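Local coordinates for centrosomal protein of 104 kDa (Homo sapiens, PDB 5LPH), which is required for ciliogenesis and for structural integrity at the ciliary tip, and interacts with tubulin and the kinase Nek1, at residues A[72-77]-A[117-122]; A[89-94]-A[134-139]. All coordinates share one frame; numbering follows the deposited sequence.

Interaction 1: A[72-77]-A[117-122]; sequences KKLMEM and KMIITQ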
loop_
_atom_site.group_PDB
_atom_site.type_symbol
_atom_site.label_atom_id
_atom_site.label_comp_id
_atom_site.label_asym_id
_atom_site.label_seq_id
_atom_site.Cartn_x
_atom_site.Cartn_y
_atom_site.Cartn_z
ATOM N N LYS A 72 -14.832 -16.828 -7.098
ATOM C CA LYS A 72 -15.160 -18.138 -7.692
ATOM C C LYS A 72 -14.984 -18.139 -9.208
ATOM O O LYS A 72 -14.312 -19.008 -9.753
ATOM C CB LYS A 72 -16.601 -18.561 -7.367
ATOM C CG LYS A 72 -16.787 -19.261 -6.031
ATOM C CD LYS A 72 -18.267 -19.499 -5.751
ATOM C CE LYS A 72 -18.496 -20.409 -4.553
ATOM N NZ LYS A 72 -18.408 -21.852 -4.920
ATOM N N LYS A 73 -15.603 -17.158 -9.865
ATOM C CA LYS A 73 -15.563 -17.003 -11.325
ATOM C C LYS A 73 -14.147 -16.935 -11.900
ATOM O O LYS A 73 -13.872 -17.558 -12.925
ATOM C CB LYS A 73 -16.357 -15.754 -11.740
ATOM C CG LYS A 73 -16.248 -15.359 -13.207
ATOM C CD LYS A 73 -17.408 -14.469 -13.625
ATOM C CE LYS A 73 -17.105 -13.684 -14.893
ATOM N NZ LYS A 73 -18.247 -12.803 -15.260
ATOM N N LEU A 74 -13.261 -16.180 -11.250
ATOM C CA LEU A 74 -11.876 -16.045 -11.720
ATOM C C LEU A 74 -11.133 -17.379 -11.738
ATOM O O LEU A 74 -10.454 -17.683 -12.714
ATOM C CB LEU A 74 -11.087 -15.023 -10.884
ATOM C CG LEU A 74 -11.415 -13.539 -11.083
ATOM C CD1 LEU A 74 -10.718 -12.650 -10.067
ATOM C CD2 LEU A 74 -11.020 -13.104 -12.469
HETATM N N MSE A 75 -11.271 -18.165 -10.672
HETATM C CA MSE A 75 -10.558 -19.447 -10.552
HETATM C C MSE A 75 -11.181 -20.603 -11.299
HETATM O O MSE A 75 -10.534 -21.635 -11.462
HETATM C CB MSE A 75 -10.375 -19.817 -9.079
HETATM C CG MSE A 75 -9.449 -18.838 -8.355
HETATM SE SE MSE A 75 -7.699 -18.558 -9.248
HETATM C CE MSE A 75 -6.973 -20.367 -8.953
ATOM N N GLU A 76 -12.421 -20.455 -11.765
ATOM C CA GLU A 76 -13.051 -21.474 -12.614
ATOM C C GLU A 76 -12.721 -21.314 -14.104
ATOM O O GLU A 76 -13.057 -22.192 -14.893
ATOM C CB GLU A 76 -14.573 -21.483 -12.423
ATOM C CG GLU A 76 -15.014 -22.019 -11.070
ATOM C CD GLU A 76 -16.518 -21.931 -10.844
ATOM O OE1 GLU A 76 -17.273 -21.657 -11.806
ATOM O OE2 GLU A 76 -16.952 -22.146 -9.692
HETATM N N MSE A 77 -12.069 -20.216 -14.494
HETATM C CA MSE A 77 -11.733 -19.998 -15.906
HETATM C C MSE A 77 -10.635 -20.951 -16.320
HETATM O O MSE A 77 -9.593 -21.001 -15.665
HETATM C CB MSE A 77 -11.298 -18.564 -16.179
HETATM C CG MSE A 77 -12.524 -17.668 -16.250
HETATM SE SE MSE A 77 -11.926 -15.797 -16.189
HETATM C CE MSE A 77 -12.430 -15.334 -18.037
ATOM N N LYS A 117 -5.510 -10.815 -3.084
ATOM C CA LYS A 117 -4.480 -11.823 -2.849
ATOM C C LYS A 117 -4.582 -13.002 -3.828
ATOM O O LYS A 117 -3.565 -13.467 -4.341
ATOM C CB LYS A 117 -4.508 -12.317 -1.397
ATOM C CG LYS A 117 -3.549 -13.466 -1.121
ATOM C CD LYS A 117 -3.270 -13.660 0.356
ATOM C CE LYS A 117 -2.424 -14.907 0.570
ATOM N NZ LYS A 117 -2.204 -15.195 2.011
HETATM N N MSE A 118 -5.799 -13.469 -4.097
HETATM C CA MSE A 118 -6.013 -14.575 -5.043
HETATM C C MSE A 118 -5.581 -14.189 -6.438
HETATM O O MSE A 118 -5.004 -14.999 -7.153
HETATM C CB MSE A 118 -7.478 -15.023 -5.045
HETATM C CG MSE A 118 -7.745 -16.163 -6.041
HETATM SE SE MSE A 118 -8.248 -15.383 -7.786
HETATM C CE MSE A 118 -10.013 -14.886 -7.095
ATOM N N ILE A 119 -5.874 -12.954 -6.851
ATOM C CA ILE A 119 -5.497 -12.474 -8.190
ATOM C C ILE A 119 -3.970 -12.444 -8.370
ATOM O O ILE A 119 -3.455 -12.934 -9.376
ATOM C CB ILE A 119 -6.105 -11.079 -8.503
ATOM C CG1 ILE A 119 -7.624 -11.188 -8.669
ATOM C CG2 ILE A 119 -5.519 -10.494 -9.785
ATOM C CD1 ILE A 119 -8.358 -9.874 -8.519
ATOM N N ILE A 120 -3.261 -11.870 -7.402
ATOM C CA ILE A 120 -1.802 -11.743 -7.484
ATOM C C ILE A 120 -1.091 -13.096 -7.322
ATOM O O ILE A 120 -0.166 -13.389 -8.067
ATOM C CB ILE A 120 -1.256 -10.715 -6.459
ATOM C CG1 ILE A 120 -1.781 -9.310 -6.781
ATOM C CG2 ILE A 120 0.274 -10.713 -6.449
ATOM C CD1 ILE A 120 -1.686 -8.330 -5.630
ATOM N N THR A 121 -1.536 -13.903 -6.358
ATOM C CA THR A 121 -0.825 -15.120 -5.921
ATOM C C THR A 121 -1.268 -16.425 -6.600
ATOM O O THR A 121 -0.515 -17.400 -6.590
ATOM C CB THR A 121 -0.954 -15.221 -4.366
ATOM O OG1 THR A 121 -0.285 -14.099 -3.784
ATOM C CG2 THR A 121 -0.412 -16.518 -3.707
ATOM N N GLN A 122 -2.467 -16.457 -7.182
ATOM C CA GLN A 122 -3.007 -17.694 -7.772
ATOM C C GLN A 122 -3.379 -17.566 -9.252
ATOM O O GLN A 122 -2.950 -18.383 -10.063
ATOM C CB GLN A 122 -4.213 -18.184 -6.965
ATOM C CG GLN A 122 -3.946 -18.294 -5.467
ATOM C CD GLN A 122 -5.060 -19.008 -4.721
ATOM O OE1 GLN A 122 -5.765 -18.406 -3.903
ATOM N NE2 GLN A 122 -5.237 -20.293 -5.011
#

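Interaction 2: A[89-94]-A[134-139]; sequences TLRASV and TAHCVE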
loop_
_atom_site.group_PDB
_atom_site.type_symbol
_atom_site.label_atom_id
_atom_site.label_comp_id
_atom_site.label_asym_id
_atom_site.label_seq_id
_atom_site.Cartn_x
_atom_site.Cartn_y
_atom_site.Cartn_z
ATOM N N THR A 89 -10.684 -9.453 -17.759
ATOM C CA THR A 89 -11.330 -9.920 -16.539
ATOM C C THR A 89 -10.545 -9.507 -15.286
ATOM O O THR A 89 -11.137 -9.098 -14.283
ATOM C CB THR A 89 -11.544 -11.444 -16.596
ATOM O OG1 THR A 89 -12.422 -11.752 -17.686
ATOM C CG2 THR A 89 -12.170 -11.946 -15.336
ATOM N N LEU A 90 -9.220 -9.611 -15.358
ATOM C CA LEU A 90 -8.340 -9.139 -14.291
ATOM C C LEU A 90 -8.487 -7.638 -14.052
ATOM O O LEU A 90 -8.592 -7.216 -12.900
ATOM C CB LEU A 90 -6.882 -9.493 -14.597
ATOM C CG LEU A 90 -5.829 -9.089 -13.555
ATOM C CD1 LEU A 90 -4.718 -10.123 -13.497
ATOM C CD2 LEU A 90 -5.237 -7.712 -13.827
ATOM N N ARG A 91 -8.496 -6.848 -15.129
ATOM C CA ARG A 91 -8.584 -5.381 -15.022
ATOM C C ARG A 91 -9.938 -4.906 -14.483
ATOM O O ARG A 91 -10.006 -3.932 -13.727
ATOM C CB ARG A 91 -8.260 -4.701 -16.368
ATOM C CG ARG A 91 -6.778 -4.793 -16.730
ATOM C CD ARG A 91 -6.344 -4.050 -17.984
ATOM N NE ARG A 91 -5.010 -4.520 -18.377
ATOM C CZ ARG A 91 -3.879 -3.844 -18.191
ATOM N NH1 ARG A 91 -2.723 -4.377 -18.562
ATOM N NH2 ARG A 91 -3.898 -2.634 -17.653
ATOM N N ALA A 92 -11.008 -5.599 -14.865
ATOM C CA ALA A 92 -12.348 -5.293 -14.363
ATOM C C ALA A 92 -12.480 -5.662 -12.883
ATOM O O ALA A 92 -13.106 -4.936 -12.110
ATOM C CB ALA A 92 -13.392 -6.030 -15.175
ATOM N N SER A 93 -11.894 -6.796 -12.505
ATOM C CA SER A 93 -11.885 -7.241 -11.117
ATOM C C SER A 93 -11.076 -6.314 -10.213
ATOM O O SER A 93 -11.505 -6.005 -9.103
ATOM C CB SER A 93 -11.368 -8.674 -11.016
ATOM O OG SER A 93 -12.217 -9.531 -11.753
ATOM N N VAL A 94 -9.926 -5.859 -10.701
ATOM C CA VAL A 94 -9.106 -4.891 -9.970
ATOM C C VAL A 94 -9.844 -3.560 -9.781
ATOM O O VAL A 94 -9.717 -2.928 -8.726
ATOM C CB VAL A 94 -7.723 -4.698 -10.644
ATOM C CG1 VAL A 94 -6.981 -3.496 -10.077
ATOM C CG2 VAL A 94 -6.881 -5.952 -10.463
ATOM N N THR A 134 0.782 -8.046 -12.788
ATOM C CA THR A 134 1.120 -7.945 -11.368
ATOM C C THR A 134 1.290 -6.487 -10.959
ATOM O O THR A 134 0.697 -6.043 -9.977
ATOM C CB THR A 134 2.390 -8.740 -11.024
ATOM O OG1 THR A 134 2.190 -10.118 -11.353
ATOM C CG2 THR A 134 2.716 -8.637 -9.539
ATOM N N ALA A 135 2.064 -5.743 -11.743
ATOM C CA ALA A 135 2.262 -4.311 -11.507
ATOM C C ALA A 135 0.948 -3.532 -11.507
ATOM O O ALA A 135 0.749 -2.652 -10.677
ATOM C CB ALA A 135 3.223 -3.730 -12.537
ATOM N N HIS A 136 0.060 -3.848 -12.445
ATOM C CA HIS A 136 -1.248 -3.187 -12.518
ATOM C C HIS A 136 -2.089 -3.400 -11.237
ATOM O O HIS A 136 -2.646 -2.443 -10.706
ATOM C CB HIS A 136 -2.018 -3.641 -13.763
ATOM C CG HIS A 136 -3.349 -2.975 -13.916
ATOM N ND1 HIS A 136 -3.495 -1.706 -14.434
ATOM C CD2 HIS A 136 -4.593 -3.399 -13.597
ATOM C CE1 HIS A 136 -4.775 -1.379 -14.437
ATOM N NE2 HIS A 136 -5.461 -2.391 -13.935
ATOM N N CYS A 137 -2.153 -4.638 -10.747
ATOM C CA CYS A 137 -2.845 -4.944 -9.488
ATOM C C CYS A 137 -2.305 -4.123 -8.327
ATOM O O CYS A 137 -3.063 -3.519 -7.564
ATOM C CB CYS A 137 -2.715 -6.425 -9.140
ATOM S SG CYS A 137 -3.536 -7.526 -10.305
ATOM N N VAL A 138 -0.981 -4.087 -8.226
ATOM C CA VAL A 138 -0.305 -3.387 -7.145
ATOM C C VAL A 138 -0.512 -1.869 -7.234
ATOM O O VAL A 138 -0.887 -1.243 -6.239
ATOM C CB VAL A 138 1.195 -3.763 -7.111
ATOM C CG1 VAL A 138 1.970 -2.871 -6.160
ATOM C CG2 VAL A 138 1.352 -5.220 -6.701
ATOM N N GLU A 139 -0.286 -1.289 -8.413
ATOM C CA GLU A 139 -0.374 0.175 -8.593
ATOM C C GLU A 139 -1.778 0.744 -8.380
ATOM O O GLU A 139 -1.923 1.864 -7.900
ATOM C CB GLU A 139 0.145 0.594 -9.980
ATOM C CG GLU A 139 1.640 0.372 -10.179
ATOM C CD GLU A 139 2.087 0.432 -11.640
ATOM O OE1 GLU A 139 1.332 -0.035 -12.519
ATOM O OE2 GLU A 139 3.210 0.923 -11.913
HETATM O O HOH W 1 -8.349 -1.843 -13.369
#

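Interaction 1: A[72-77]-A[117-122]
Leu-74 and Met-75, in the last turn of helix 60-76, pack against Met-118, Ile-119 and Gln-122 of helix 106-126, joining two next-but-one helices of the TOG domain's HEAT-repeat alpha-solenoid. Met-118 has two conformers, and its distances here hold for one of them. The segment axes run nearly parallel, 17° apart, and come no closer than 10.9 Å, as expected for neighbours within one layer of such a solenoid. No hydrogen bond crosses the interface, where the side chains meet through carbon and selenium atoms. Leu-74 comes first along the chain and is buried. Its CG lies beside the backbone N (chi1 -73°), and CD1 is the branch that reaches across. Leu-74 CD1 rests 3.7 Å from Ile-119 CG1 and 3.8 Å from Met-118 CE. That CE also sits 3.9 Å from Leu-74 CB, so it is lodged along the leucine's flank. Around them, Leu-74 is also packed on Ser-93 of helix 83-100 and on Leu-115 and Tyr-123 of helix 106-126, which makes this the inner side of the contact. Met-75 follows, on the outer, partly exposed side. Both it and Met-118 are selenomethionines, a labelled form of the natural residue. Met-118 leaves its backbone with CG opposite the N (chi1 179°) and then bends, bringing its selenium alongside the equally bent Met-75; the two chains slide past each other in opposite directions. The SE atoms of Met-75 and Met-118 are 3.5 Å apart in this conformer. Met-75 also touches Lys-126, one turn beyond Gln-122. On the more exposed side, the Met-75 chain meets that of Gln-122 at about a right angle, its terminal CE resting 4.0 Å from Gln-122 CB rather than on the amide.

Interaction 2: A[89-94]-A[134-139]
The side chains of Arg-91 and His-136 cross at a slant, with the guanidinium and imidazole planes 47° apart, so this is no flat stack. NH2 of Arg-91 lies over one face of the ring, 3.3 Å above its plane and displaced toward the rim, where ND1 of His-136 is its nearest atom at 3.4 Å. The angle there is too poor for a hydrogen bond, and the contact belongs to one of two conformers of Arg-91. In that conformer NH1 forms a long, weak ion pair with Glu-133. The other polar link uses the edge of the imidazole. His-136 holds CG anti to its own N (chi1 -178°), which extends the ring toward helix 83-100, and a water lying in the ring plane is 3.0 Å from NE2. The same water donates to the backbone O of Arg-91 at 2.7 Å, bridging the two helices. Putting an alanine at His-136 would probably leave this water without its mate on helix 131-147 and deprive the Arg-91 guanidinium of the face beneath it. Deeper in, the apolar part is centred on Cys-137, whose SG is approached by two methyls: CG2 of Val-94 at 3.7 Å and CD2 of Leu-90 at 3.9 Å. The CB of Val-94 points toward the other helix, whereas Leu-90 sets out across the line to it and only the end of its chain turns nearer. Ile-119 of helix 106-126 touches both Leu-90 and Cys-137 and so backs this buried half. With segment axes 10° apart and 10.4 Å from each other, helices 83-100 and 131-147 lie side by side in the same direction, separated in sequence by helix 106-126: the same-layer packing characteristic of a HEAT-type alpha-solenoid, here in the TOG domain.

Overall arrangement
From the N terminus, the chain passes 72-77 on helix 60-76, then 89-94 on helix 83-100, before helix 106-126 brings 117-122 back to the first segment and closes interaction 1. Helix 131-147 then returns 134-139 to 89-94, closing interaction 2. The segments alternate, so the two closures cross, and each joins helices two places apart in the solenoid. Their centres are 12 Å apart and they touch directly: Leu-74 CD2 packs 3.3 Å from Thr-89 CG2, and Ile-119 CG2 lies 3.6 Å from Cys-137 SG. Together they tie four successive helices into one continuous packed unit within the TOG domain.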